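Local coordinates for Iron(3+)-hydroxamate-binding protein FhuD (Bacillus subtilis subsp. subtilis, PDB 3G9Q) that binds iron(3+)-hydroxamate complexes and hands them to the membrane-bound permease of the FhuCBGD ABC transporter, so that ferrichrome and coprogen can be taken up, at residues A21-Y25 with A38-V42; N71-I75 with L88-A92; I150-N154 with A213-Q217; D209-A213 with F264-L269. All blocks are in the same frame, centred on the assembly; numbering follows the deposited sequence.

Contact 1 of 4, residues A21-Y25 with A38-V42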
loop_
_atom_site.group_PDB
_atom_site.type_symbol
_atom_site.label_atom_id
_atom_site.label_comp_id
_atom_site.label_asym_id
_atom_site.label_seq_id
_atom_site.Cartn_x
_atom_site.Cartn_y
_atom_site.Cartn_z
ATOM N N ALA A 21 -8.478 -2.609 -11.899
ATOM C CA ALA A 21 -8.278 -1.969 -10.596
ATOM C C ALA A 21 -6.824 -2.185 -10.175
ATOM O O ALA A 21 -6.509 -3.178 -9.527
ATOM C CB ALA A 21 -9.215 -2.584 -9.562
ATOM N N ASP A 22 -5.944 -1.260 -10.546
ATOM C CA ASP A 22 -4.513 -1.357 -10.220
ATOM C C ASP A 22 -4.189 -1.969 -8.857
ATOM O O ASP A 22 -3.311 -2.820 -8.749
ATOM C CB ASP A 22 -3.872 0.032 -10.292
ATOM C CG ASP A 22 -4.797 1.115 -9.777
ATOM O OD1 ASP A 22 -5.856 1.316 -10.412
ATOM O OD2 ASP A 22 -4.479 1.757 -8.756
ATOM N N GLY A 23 -4.902 -1.521 -7.827
ATOM C CA GLY A 23 -4.669 -2.000 -6.476
ATOM C C GLY A 23 -4.875 -3.475 -6.171
ATOM O O GLY A 23 -4.609 -3.902 -5.040
ATOM N N TYR A 24 -5.343 -4.255 -7.147
ATOM C CA TYR A 24 -5.565 -5.686 -6.935
ATOM C C TYR A 24 -4.617 -6.588 -7.726
ATOM O O TYR A 24 -4.539 -7.794 -7.458
ATOM C CB TYR A 24 -7.024 -6.066 -7.250
ATOM C CG TYR A 24 -8.027 -5.397 -6.334
ATOM C CD1 TYR A 24 -7.723 -5.185 -4.980
ATOM C CD2 TYR A 24 -9.264 -4.965 -6.805
ATOM C CE1 TYR A 24 -8.613 -4.556 -4.117
ATOM C CE2 TYR A 24 -10.165 -4.339 -5.954
ATOM C CZ TYR A 24 -9.835 -4.132 -4.610
ATOM O OH TYR A 24 -10.715 -3.489 -3.766
ATOM N N TYR A 25 -3.888 -6.014 -8.686
ATOM C CA TYR A 25 -2.949 -6.787 -9.507
ATOM C C TYR A 25 -2.087 -7.739 -8.676
ATOM O O TYR A 25 -1.998 -8.931 -8.986
ATOM C CB TYR A 25 -2.044 -5.856 -10.326
ATOM C CG TYR A 25 -0.954 -6.595 -11.057
ATOM C CD1 TYR A 25 -1.235 -7.375 -12.183
ATOM C CD2 TYR A 25 0.334 -6.595 -10.570
ATOM C CE1 TYR A 25 -0.245 -8.147 -12.802
ATOM C CE2 TYR A 25 1.319 -7.347 -11.165
ATOM C CZ TYR A 25 1.036 -8.127 -12.281
ATOM O OH TYR A 25 2.058 -8.870 -12.852
ATOM N N ALA A 38 -3.267 -4.884 -17.198
ATOM C CA ALA A 38 -3.291 -4.106 -15.968
ATOM C C ALA A 38 -3.139 -2.625 -16.310
ATOM O O ALA A 38 -2.587 -2.282 -17.355
ATOM C CB ALA A 38 -2.162 -4.546 -15.045
ATOM N N PRO A 39 -3.662 -1.728 -15.449
ATOM C CA PRO A 39 -3.564 -0.278 -15.680
ATOM C C PRO A 39 -2.120 0.241 -15.535
ATOM O O PRO A 39 -1.219 -0.503 -15.132
ATOM C CB PRO A 39 -4.524 0.300 -14.639
ATOM C CG PRO A 39 -4.527 -0.726 -13.564
ATOM C CD PRO A 39 -4.558 -2.018 -14.315
ATOM N N GLU A 40 -1.899 1.513 -15.851
ATOM C CA GLU A 40 -0.551 2.080 -15.784
ATOM C C GLU A 40 0.178 2.022 -14.453
ATOM O O GLU A 40 1.368 1.705 -14.401
ATOM C CB GLU A 40 -0.552 3.528 -16.287
ATOM C CG GLU A 40 -0.024 3.648 -17.716
ATOM C CD GLU A 40 1.433 3.195 -17.855
ATOM O OE1 GLU A 40 1.822 2.793 -18.978
ATOM O OE2 GLU A 40 2.183 3.254 -16.849
ATOM N N ASN A 41 -0.517 2.342 -13.375
ATOM C CA ASN A 41 0.114 2.319 -12.062
ATOM C C ASN A 41 1.000 1.100 -11.881
ATOM O O ASN A 41 2.134 1.208 -11.429
ATOM C CB ASN A 41 -0.964 2.339 -10.990
ATOM C CG ASN A 41 -1.854 3.536 -11.120
ATOM O OD1 ASN A 41 -1.378 4.668 -11.025
ATOM N ND2 ASN A 41 -3.152 3.309 -11.359
ATOM N N VAL A 42 0.469 -0.054 -12.258
ATOM C CA VAL A 42 1.175 -1.315 -12.132
ATOM C C VAL A 42 2.591 -1.273 -12.712
ATOM O O VAL A 42 3.556 -1.711 -12.078
ATOM C CB VAL A 42 0.339 -2.429 -12.791
ATOM C CG1 VAL A 42 1.043 -3.766 -12.702
ATOM C CG2 VAL A 42 -1.021 -2.488 -12.112
#

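Contact 2 of 4, residues N71-I75 with L88-A92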
loop_
_atom_site.group_PDB
_atom_site.type_symbol
_atom_site.label_atom_id
_atom_site.label_comp_id
_atom_site.label_asym_id
_atom_site.label_seq_id
_atom_site.Cartn_x
_atom_site.Cartn_y
_atom_site.Cartn_z
ATOM N N ASN A 71 -9.012 -10.827 -25.127
ATOM C CA ASN A 71 -10.055 -11.852 -24.910
ATOM C C ASN A 71 -9.944 -12.534 -23.546
ATOM O O ASN A 71 -9.484 -13.666 -23.429
ATOM C CB ASN A 71 -10.100 -12.897 -26.060
ATOM C CG ASN A 71 -8.775 -13.646 -26.268
ATOM O OD1 ASN A 71 -8.731 -14.879 -26.202
ATOM N ND2 ASN A 71 -7.701 -12.903 -26.545
ATOM N N PRO A 72 -10.374 -11.831 -22.485
ATOM C CA PRO A 72 -10.314 -12.368 -21.126
ATOM C C PRO A 72 -11.481 -13.269 -20.776
ATOM O O PRO A 72 -12.562 -13.162 -21.365
ATOM C CB PRO A 72 -10.313 -11.109 -20.274
ATOM C CG PRO A 72 -11.281 -10.247 -21.016
ATOM C CD PRO A 72 -10.831 -10.426 -22.458
ATOM N N ASP A 73 -11.247 -14.154 -19.813
ATOM C CA ASP A 73 -12.287 -15.054 -19.344
ATOM C C ASP A 73 -12.804 -14.532 -18.002
ATOM O O ASP A 73 -13.679 -15.128 -17.375
ATOM C CB ASP A 73 -11.778 -16.516 -19.220
ATOM C CG ASP A 73 -10.546 -16.661 -18.319
ATOM O OD1 ASP A 73 -10.439 -15.948 -17.301
ATOM O OD2 ASP A 73 -9.694 -17.518 -18.616
ATOM N N LEU A 74 -12.249 -13.403 -17.576
ATOM C CA LEU A 74 -12.643 -12.749 -16.333
ATOM C C LEU A 74 -12.094 -11.309 -16.253
ATOM O O LEU A 74 -10.916 -11.061 -16.542
ATOM C CB LEU A 74 -12.163 -13.551 -15.113
ATOM C CG LEU A 74 -12.462 -12.915 -13.753
ATOM C CD1 LEU A 74 -13.923 -13.118 -13.397
ATOM C CD2 LEU A 74 -11.571 -13.548 -12.702
ATOM N N ILE A 75 -12.964 -10.371 -15.863
ATOM C CA ILE A 75 -12.608 -8.958 -15.724
ATOM C C ILE A 75 -12.839 -8.462 -14.312
ATOM O O ILE A 75 -13.872 -8.744 -13.711
ATOM C CB ILE A 75 -13.458 -8.052 -16.631
ATOM C CG1 ILE A 75 -13.175 -8.367 -18.081
ATOM C CG2 ILE A 75 -13.111 -6.595 -16.379
ATOM C CD1 ILE A 75 -11.735 -8.135 -18.608
ATOM N N LEU A 88 -18.582 -4.120 -20.473
ATOM C CA LEU A 88 -17.609 -5.126 -20.059
ATOM C C LEU A 88 -18.219 -6.503 -19.795
ATOM O O LEU A 88 -17.710 -7.516 -20.286
ATOM C CB LEU A 88 -16.868 -4.634 -18.810
ATOM C CG LEU A 88 -15.742 -3.614 -19.008
ATOM C CD1 LEU A 88 -16.175 -2.508 -19.938
ATOM C CD2 LEU A 88 -15.343 -3.053 -17.663
ATOM N N GLU A 89 -19.300 -6.544 -19.020
ATOM C CA GLU A 89 -19.966 -7.810 -18.714
ATOM C C GLU A 89 -20.155 -8.606 -20.005
ATOM O O GLU A 89 -20.167 -9.839 -19.997
ATOM C CB GLU A 89 -21.333 -7.555 -18.064
ATOM C CG GLU A 89 -21.279 -6.741 -16.769
ATOM C CD GLU A 89 -22.656 -6.281 -16.277
ATOM O OE1 GLU A 89 -22.703 -5.588 -15.232
ATOM O OE2 GLU A 89 -23.683 -6.601 -16.926
ATOM N N LYS A 90 -20.285 -7.886 -21.116
ATOM C CA LYS A 90 -20.480 -8.506 -22.420
ATOM C C LYS A 90 -19.233 -9.270 -22.835
ATOM O O LYS A 90 -19.321 -10.409 -23.301
ATOM C CB LYS A 90 -20.802 -7.440 -23.471
ATOM C CG LYS A 90 -21.972 -7.798 -24.404
ATOM C CD LYS A 90 -21.684 -9.020 -25.285
ATOM C CE LYS A 90 -22.875 -9.381 -26.184
ATOM N NZ LYS A 90 -22.719 -10.737 -26.801
ATOM N N ILE A 91 -18.072 -8.645 -22.662
ATOM C CA ILE A 91 -16.815 -9.282 -23.035
ATOM C C ILE A 91 -16.542 -10.601 -22.302
ATOM O O ILE A 91 -16.284 -11.629 -22.939
ATOM C CB ILE A 91 -15.626 -8.334 -22.808
ATOM C CG1 ILE A 91 -15.831 -7.063 -23.634
ATOM C CG2 ILE A 91 -14.319 -9.033 -23.200
ATOM C CD1 ILE A 91 -16.620 -6.010 -22.969
ATOM N N ALA A 92 -16.600 -10.571 -20.972
ATOM C CA ALA A 92 -16.356 -11.767 -20.159
ATOM C C ALA A 92 -16.948 -11.599 -18.761
ATOM O O ALA A 92 -17.337 -10.484 -18.389
ATOM C CB ALA A 92 -14.849 -12.024 -20.053
#

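Contact 3 of 4, residues I150-N154 with A213-Q217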
loop_
_atom_site.group_PDB
_atom_site.type_symbol
_atom_site.label_atom_id
_atom_site.label_comp_id
_atom_site.label_asym_id
_atom_site.label_seq_id
_atom_site.Cartn_x
_atom_site.Cartn_y
_atom_site.Cartn_z
ATOM N N ILE A 150 4.362 9.226 10.353
ATOM C CA ILE A 150 4.235 8.989 8.927
ATOM C C ILE A 150 3.599 10.229 8.329
ATOM O O ILE A 150 2.476 10.598 8.693
ATOM C CB ILE A 150 3.353 7.793 8.590
ATOM C CG1 ILE A 150 3.920 6.528 9.253
ATOM C CG2 ILE A 150 3.284 7.650 7.063
ATOM C CD1 ILE A 150 2.982 5.324 9.242
HETATM N N MSE A 151 4.312 10.891 7.425
HETATM C CA MSE A 151 3.758 12.085 6.816
HETATM C C MSE A 151 4.207 12.379 5.401
HETATM O O MSE A 151 5.336 12.087 5.008
HETATM C CB MSE A 151 3.995 13.308 7.722
HETATM C CG MSE A 151 5.371 13.413 8.390
HETATM SE SE MSE A 151 5.522 14.798 9.831
HETATM C CE MSE A 151 4.762 13.815 11.363
ATOM N N GLN A 152 3.283 12.935 4.624
ATOM C CA GLN A 152 3.572 13.292 3.242
ATOM C C GLN A 152 3.252 14.744 3.001
ATOM O O GLN A 152 2.340 15.310 3.603
ATOM C CB GLN A 152 2.780 12.426 2.268
ATOM C CG GLN A 152 3.121 10.955 2.348
ATOM C CD GLN A 152 2.359 10.151 1.332
ATOM O OE1 GLN A 152 1.126 10.136 1.329
ATOM N NE2 GLN A 152 3.088 9.479 0.454
ATOM N N THR A 153 4.006 15.331 2.089
ATOM C CA THR A 153 3.862 16.733 1.761
ATOM C C THR A 153 3.197 16.951 0.413
ATOM O O THR A 153 3.384 16.168 -0.521
ATOM C CB THR A 153 5.243 17.406 1.741
ATOM O OG1 THR A 153 5.093 18.821 1.575
ATOM C CG2 THR A 153 6.087 16.842 0.594
ATOM N N ASN A 154 2.421 18.027 0.327
ATOM C CA ASN A 154 1.724 18.401 -0.895
ATOM C C ASN A 154 1.434 19.892 -0.867
ATOM O O ASN A 154 0.363 20.315 -0.443
ATOM C CB ASN A 154 0.410 17.635 -1.025
ATOM C CG ASN A 154 -0.365 18.028 -2.269
ATOM O OD1 ASN A 154 0.157 17.971 -3.392
ATOM N ND2 ASN A 154 -1.618 18.428 -2.077
ATOM N N ALA A 213 9.051 10.239 5.794
ATOM C CA ALA A 213 8.412 11.313 5.053
ATOM C C ALA A 213 8.690 11.277 3.567
ATOM O O ALA A 213 9.690 10.712 3.112
ATOM C CB ALA A 213 8.820 12.658 5.617
ATOM N N GLY A 214 7.791 11.892 2.809
ATOM C CA GLY A 214 7.958 11.939 1.374
ATOM C C GLY A 214 6.835 12.713 0.732
ATOM O O GLY A 214 5.883 13.110 1.411
ATOM N N PRO A 215 6.920 12.964 -0.582
ATOM C CA PRO A 215 5.852 13.706 -1.247
ATOM C C PRO A 215 4.559 12.883 -1.357
ATOM O O PRO A 215 4.577 11.648 -1.265
ATOM C CB PRO A 215 6.461 14.038 -2.608
ATOM C CG PRO A 215 7.367 12.880 -2.854
ATOM C CD PRO A 215 8.025 12.676 -1.517
ATOM N N TRP A 216 3.440 13.586 -1.535
ATOM C CA TRP A 216 2.126 12.962 -1.677
ATOM C C TRP A 216 2.020 12.265 -3.031
ATOM O O TRP A 216 1.158 11.413 -3.231
ATOM C CB TRP A 216 1.027 14.012 -1.543
ATOM C CG TRP A 216 -0.337 13.441 -1.650
ATOM C CD1 TRP A 216 -0.930 12.575 -0.782
ATOM C CD2 TRP A 216 -1.291 13.694 -2.684
ATOM N NE1 TRP A 216 -2.200 12.270 -1.208
ATOM C CE2 TRP A 216 -2.450 12.945 -2.375
ATOM C CE3 TRP A 216 -1.282 14.483 -3.844
ATOM C CZ2 TRP A 216 -3.593 12.961 -3.183
ATOM C CZ3 TRP A 216 -2.419 14.498 -4.647
ATOM C CH2 TRP A 216 -3.559 13.739 -4.309
ATOM N N GLN A 217 2.901 12.659 -3.947
ATOM C CA GLN A 217 3.006 12.064 -5.264
ATOM C C GLN A 217 4.300 12.505 -5.922
ATOM O O GLN A 217 4.892 13.507 -5.515
ATOM C CB GLN A 217 1.806 12.419 -6.137
ATOM C CG GLN A 217 0.717 11.316 -6.162
ATOM C CD GLN A 217 1.246 9.914 -6.566
ATOM O OE1 GLN A 217 1.904 9.753 -7.609
ATOM N NE2 GLN A 217 0.944 8.898 -5.740
#

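Contact 4 of 4, residues D209-A213 with F264-L269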
loop_
_atom_site.group_PDB
_atom_site.type_symbol
_atom_site.label_atom_id
_atom_site.label_comp_id
_atom_site.label_asym_id
_atom_site.label_seq_id
_atom_site.Cartn_x
_atom_site.Cartn_y
_atom_site.Cartn_z
ATOM N N ASP A 209 10.225 10.259 17.071
ATOM C CA ASP A 209 11.646 9.894 17.116
ATOM C C ASP A 209 12.133 9.459 15.740
ATOM O O ASP A 209 13.254 9.774 15.340
ATOM C CB ASP A 209 11.835 8.759 18.129
ATOM C CG ASP A 209 11.449 9.173 19.549
ATOM O OD1 ASP A 209 12.231 9.913 20.178
ATOM O OD2 ASP A 209 10.366 8.783 20.032
ATOM N N TYR A 210 11.284 8.717 15.031
ATOM C CA TYR A 210 11.597 8.264 13.677
ATOM C C TYR A 210 10.496 8.729 12.739
ATOM O O TYR A 210 9.321 8.726 13.102
ATOM C CB TYR A 210 11.721 6.740 13.604
ATOM C CG TYR A 210 12.849 6.183 14.432
ATOM C CD1 TYR A 210 12.702 6.010 15.813
ATOM C CD2 TYR A 210 14.070 5.844 13.842
ATOM C CE1 TYR A 210 13.737 5.512 16.592
ATOM C CE2 TYR A 210 15.117 5.343 14.612
ATOM C CZ TYR A 210 14.944 5.180 15.988
ATOM O OH TYR A 210 15.976 4.682 16.769
ATOM N N ILE A 211 10.879 9.124 11.531
ATOM C CA ILE A 211 9.908 9.606 10.567
ATOM C C ILE A 211 10.077 9.068 9.160
ATOM O O ILE A 211 11.184 8.972 8.644
ATOM C CB ILE A 211 9.944 11.130 10.468
ATOM C CG1 ILE A 211 9.906 11.750 11.870
ATOM C CG2 ILE A 211 8.761 11.603 9.627
ATOM C CD1 ILE A 211 8.761 11.473 12.792
ATOM N N PHE A 212 8.964 8.709 8.543
ATOM C CA PHE A 212 8.977 8.228 7.171
ATOM C C PHE A 212 8.289 9.327 6.375
ATOM O O PHE A 212 7.068 9.358 6.297
ATOM C CB PHE A 212 8.173 6.930 7.047
ATOM C CG PHE A 212 8.924 5.709 7.462
ATOM C CD1 PHE A 212 8.759 5.167 8.723
ATOM C CD2 PHE A 212 9.826 5.114 6.593
ATOM C CE1 PHE A 212 9.488 4.053 9.112
ATOM C CE2 PHE A 212 10.552 4.005 6.977
ATOM C CZ PHE A 212 10.385 3.473 8.238
ATOM N N ALA A 213 9.051 10.239 5.794
ATOM C CA ALA A 213 8.412 11.313 5.053
ATOM C C ALA A 213 8.690 11.277 3.567
ATOM O O ALA A 213 9.690 10.712 3.112
ATOM C CB ALA A 213 8.820 12.658 5.617
ATOM N N PHE A 264 11.235 -2.315 3.501
ATOM C CA PHE A 264 11.739 -0.959 3.600
ATOM C C PHE A 264 11.611 -0.391 5.016
ATOM O O PHE A 264 12.522 0.287 5.491
ATOM C CB PHE A 264 11.014 -0.054 2.613
ATOM C CG PHE A 264 11.278 1.399 2.834
ATOM C CD1 PHE A 264 12.517 1.938 2.564
ATOM C CD2 PHE A 264 10.290 2.226 3.341
ATOM C CE1 PHE A 264 12.768 3.283 2.793
ATOM C CE2 PHE A 264 10.535 3.574 3.574
ATOM C CZ PHE A 264 11.777 4.099 3.298
ATOM N N ILE A 265 10.480 -0.655 5.671
ATOM C CA ILE A 265 10.239 -0.188 7.037
ATOM C C ILE A 265 11.330 -0.755 7.970
ATOM O O ILE A 265 12.015 -0.013 8.680
ATOM C CB ILE A 265 8.850 -0.672 7.585
ATOM C CG1 ILE A 265 7.696 -0.172 6.687
ATOM C CG2 ILE A 265 8.688 -0.238 9.054
ATOM C CD1 ILE A 265 6.344 -0.823 6.959
ATOM N N THR A 266 11.475 -2.082 7.944
ATOM C CA THR A 266 12.435 -2.808 8.767
ATOM C C THR A 266 13.879 -2.395 8.515
ATOM O O THR A 266 14.602 -2.054 9.454
ATOM C CB THR A 266 12.297 -4.319 8.541
ATOM O OG1 THR A 266 10.925 -4.702 8.723
ATOM C CG2 THR A 266 13.178 -5.080 9.521
ATOM N N GLU A 267 14.304 -2.427 7.253
ATOM C CA GLU A 267 15.663 -2.032 6.927
ATOM C C GLU A 267 15.965 -0.630 7.460
ATOM O O GLU A 267 16.986 -0.427 8.112
ATOM C CB GLU A 267 15.895 -2.072 5.412
ATOM C CG GLU A 267 17.252 -1.507 4.984
ATOM C CD GLU A 267 18.447 -2.265 5.577
ATOM O OE1 GLU A 267 19.567 -1.709 5.553
ATOM O OE2 GLU A 267 18.285 -3.413 6.055
ATOM N N SER A 268 15.074 0.327 7.188
ATOM C CA SER A 268 15.246 1.715 7.632
ATOM C C SER A 268 15.438 1.811 9.132
ATOM O O SER A 268 16.350 2.486 9.600
ATOM C CB SER A 268 14.021 2.560 7.273
ATOM O OG SER A 268 13.674 2.469 5.910
ATOM N N LEU A 269 14.553 1.146 9.875
ATOM C CA LEU A 269 14.586 1.165 11.332
ATOM C C LEU A 269 15.661 0.339 12.011
ATOM O O LEU A 269 15.770 0.385 13.230
ATOM C CB LEU A 269 13.235 0.747 11.902
ATOM C CG LEU A 269 12.079 1.688 11.602
ATOM C CD1 LEU A 269 10.917 1.316 12.512
ATOM C CD2 LEU A 269 12.490 3.135 11.854
#

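Contact 1 of 4, residues A21-Y25 with A38-V42
Two first torsions, both anti, bring Tyr25 and Val42 together. In Tyr25, CG stands anti to the backbone N (chi1 173°), which swings the ring toward residues 38-42. In Val42, CG1 is also anti to its backbone N (chi1 179°) and comes in over one face of that ring. Val42 CG1 lies 3.9 Å from the centroid of the Tyr25 ring, a CH-pi contact offset toward the rim. Ala38 CB reaches Tyr25 CD1 at 4.1 Å and approaches the ring obliquely. The ring is also met edge-to-face by Tyr48, and its hydroxyl makes a weak hydrogen bond to Glu56.

The two segments lie where the chain leaves strands 17-19 and 35-37; Tyr25 already lies in a helix, Asn41 and Val42 in a 3-10 turn. These strands are neighbours in the parallel sheet of the N-terminal lobe, so the contact joins adjacent connections at the C-terminal ends of the strands. In binding proteins of this family that end of the sheet looks toward the cleft between the lobes.

Asp22 packs against the other segment with its CB, which lies 3.4 Å from Pro39 CG. Its carboxylate sits beside the Asn41 amide, with the two planes turned 49° apart. Asp22 OD2 is 3.3 Å from Asn41 ND2, but the angle is too poor for a hydrogen bond. With an alanine here the carboxylate is gone, which would probably leave the Asn41 amide without its negative neighbour. Two successive turns, Tyr24 N to Ala21 O and Tyr25 N to Asp22 O, lead into the helix.

Contact 2 of 4, residues N71-I75 with L88-A92
The pyrrolidine ring of Pro72 is the one ring in this contact, and it offers its CG and CD atoms to Ile91. Pro72 CD lies 3.8 Å from Ile91 CG2, and the two side chains run at a slant to each other. Pro72 CG also comes to 4.1 Å from Ala92 CB. The segments belong to a beta-alpha-beta crossover: strand 74-78 leads through helix 85-91 into strand 94-97, its parallel neighbour in the N-terminal lobe sheet.

Ile91 reaches Pro72 through its CG2 branch, which stands anti to the backbone N, while CG1 lies beside that N (chi1 -59°) and carries the end of the chain away. Ala92 points its methyl at the backbone where strand 74-78 begins. Ala92 CB is 3.8 Å from Leu74 N. The side-chain contacts are all apolar. The polar work is done elsewhere: Asp73 takes a hydrogen bond from Arg16 N, and Ile75 pairs by backbone bonds with Pro93 and Val95. Val67 of helix 64-68 touches both Pro72 and Ile75, so a second helix joins the packing. Farther along, Ile75 CG2 meets Leu88 CD2 at 4.4 Å.

Contact 3 of 4, residues I150-N154 with A213-Q217
Met151, Gln152 and Thr153 pair in parallel with Ala213, Gly214 and Pro215, and the two short strands lie 27° apart. Gly214 N gives a weak bond to Met151 O at 3.3 Å. Thr153 N bonds to Gly214 O at 3.0 Å, and Trp216 N to Thr153 O at 2.8 Å. They are neighbouring inner strands of the mixed sheet in the C-terminal lobe. Gly214 and Trp216 turn their N-H groups to the partner strand, so the missing N-H of Pro215 costs nothing.

Thr153 and Pro215 lie on one face of the sheet, with Met151 (selenomethionine in this crystal) and Ala213. Gln152 lies on the other. Its CG is anti to the carbonyl carbon (chi1 -63°), and the extended chain carries the amide past Pro215 to Trp216. Gln152 OE1 is 3.8 Å from Trp216 CD1, with amide and ring planes 73° apart. Gln152 NE2 is close to Pro215 O, but the angle is too poor for a hydrogen bond. A leucine in its place has no amide, which would probably leave Trp216 CD1 and Pro215 O without the polar group now beside them.

Asn154 runs alongside Trp216, with Asn154 CB 3.7 Å from Trp216 CB. Its ND2 bonds to Tyr159 OH, and the Trp216 and Tyr159 rings meet. The pairing thus rests on main-chain bonds, one of them weak, not on the amides and indole at the strand ends.

Contact 4 of 4, residues D209-A213 with F264-L269
The Phe212 and Phe264 rings meet obliquely, their planes 66° apart and their centroids 5.5 Å apart. The two side chains slide past each other in opposite directions. Phe212 CE2 meets Phe264 CE2 at 3.4 Å, and Phe264 CZ lies in the plane of the Phe212 ring, at its edge. Phe264 starts out beside the contact, and its CG, anti to the backbone N (chi1 169°), takes the ring to Phe212.

Ser268 touches both rings. Its OG is at the edge of the Phe212 ring, near its plane, 3.6 Å from Phe212 CE2, and over one face of the Phe264 ring, toward the rim. The hydroxyl bonds back to Phe264 O within the helix. Phe264 O also accepts from Ser268 N, and the two donors come from opposite faces of its plane.

The strand, 210-215, is part of the mixed sheet of the C-terminal lobe. Helix 255-270 lies over the face that bears Tyr210 and Phe212; the axes of the short segments come within 10.6 Å, their N-to-C directions 136° apart. Tyr243 on the neighbouring strand touches Tyr210, Ser268 and Leu269, so the helix rests on two strands.

Leu269 touches both strand aromatics with one methyl. Leu269 CD2 is 3.7 Å from Tyr210 CD2 and 4.2 Å from Phe212 CE1. On the far end of Phe212, CZ approaches Ile265 CA at 3.9 Å. Tyr210 also stacks on His241.

Overall arrangement
Contacts 1 and 2 belong to the N-terminal lobe, 3 and 4 to the C-terminal lobe. All four are mostly buried, though Trp216 gives contact 3 an exposed margin. Contact 2 lies farthest from the chain's centre, about 27 Å between centres, against about 12 Å for contact 1. Contacts 3 and 4 share Ala213 and strand 210-215: one pairs it with strand 148-154, the other packs it under helix 255-270. They also touch, Met151 CG lying 4.0 Å from Ile211 CG2. Contact 3 alone is held by hydrogen bonds between its segments. Contacts 2 and 4 are mainly apolar, packing a helix and its flank against a strand and its approach. Contact 1 sets a carboxylate beside an amide, not hydrogen-bonded.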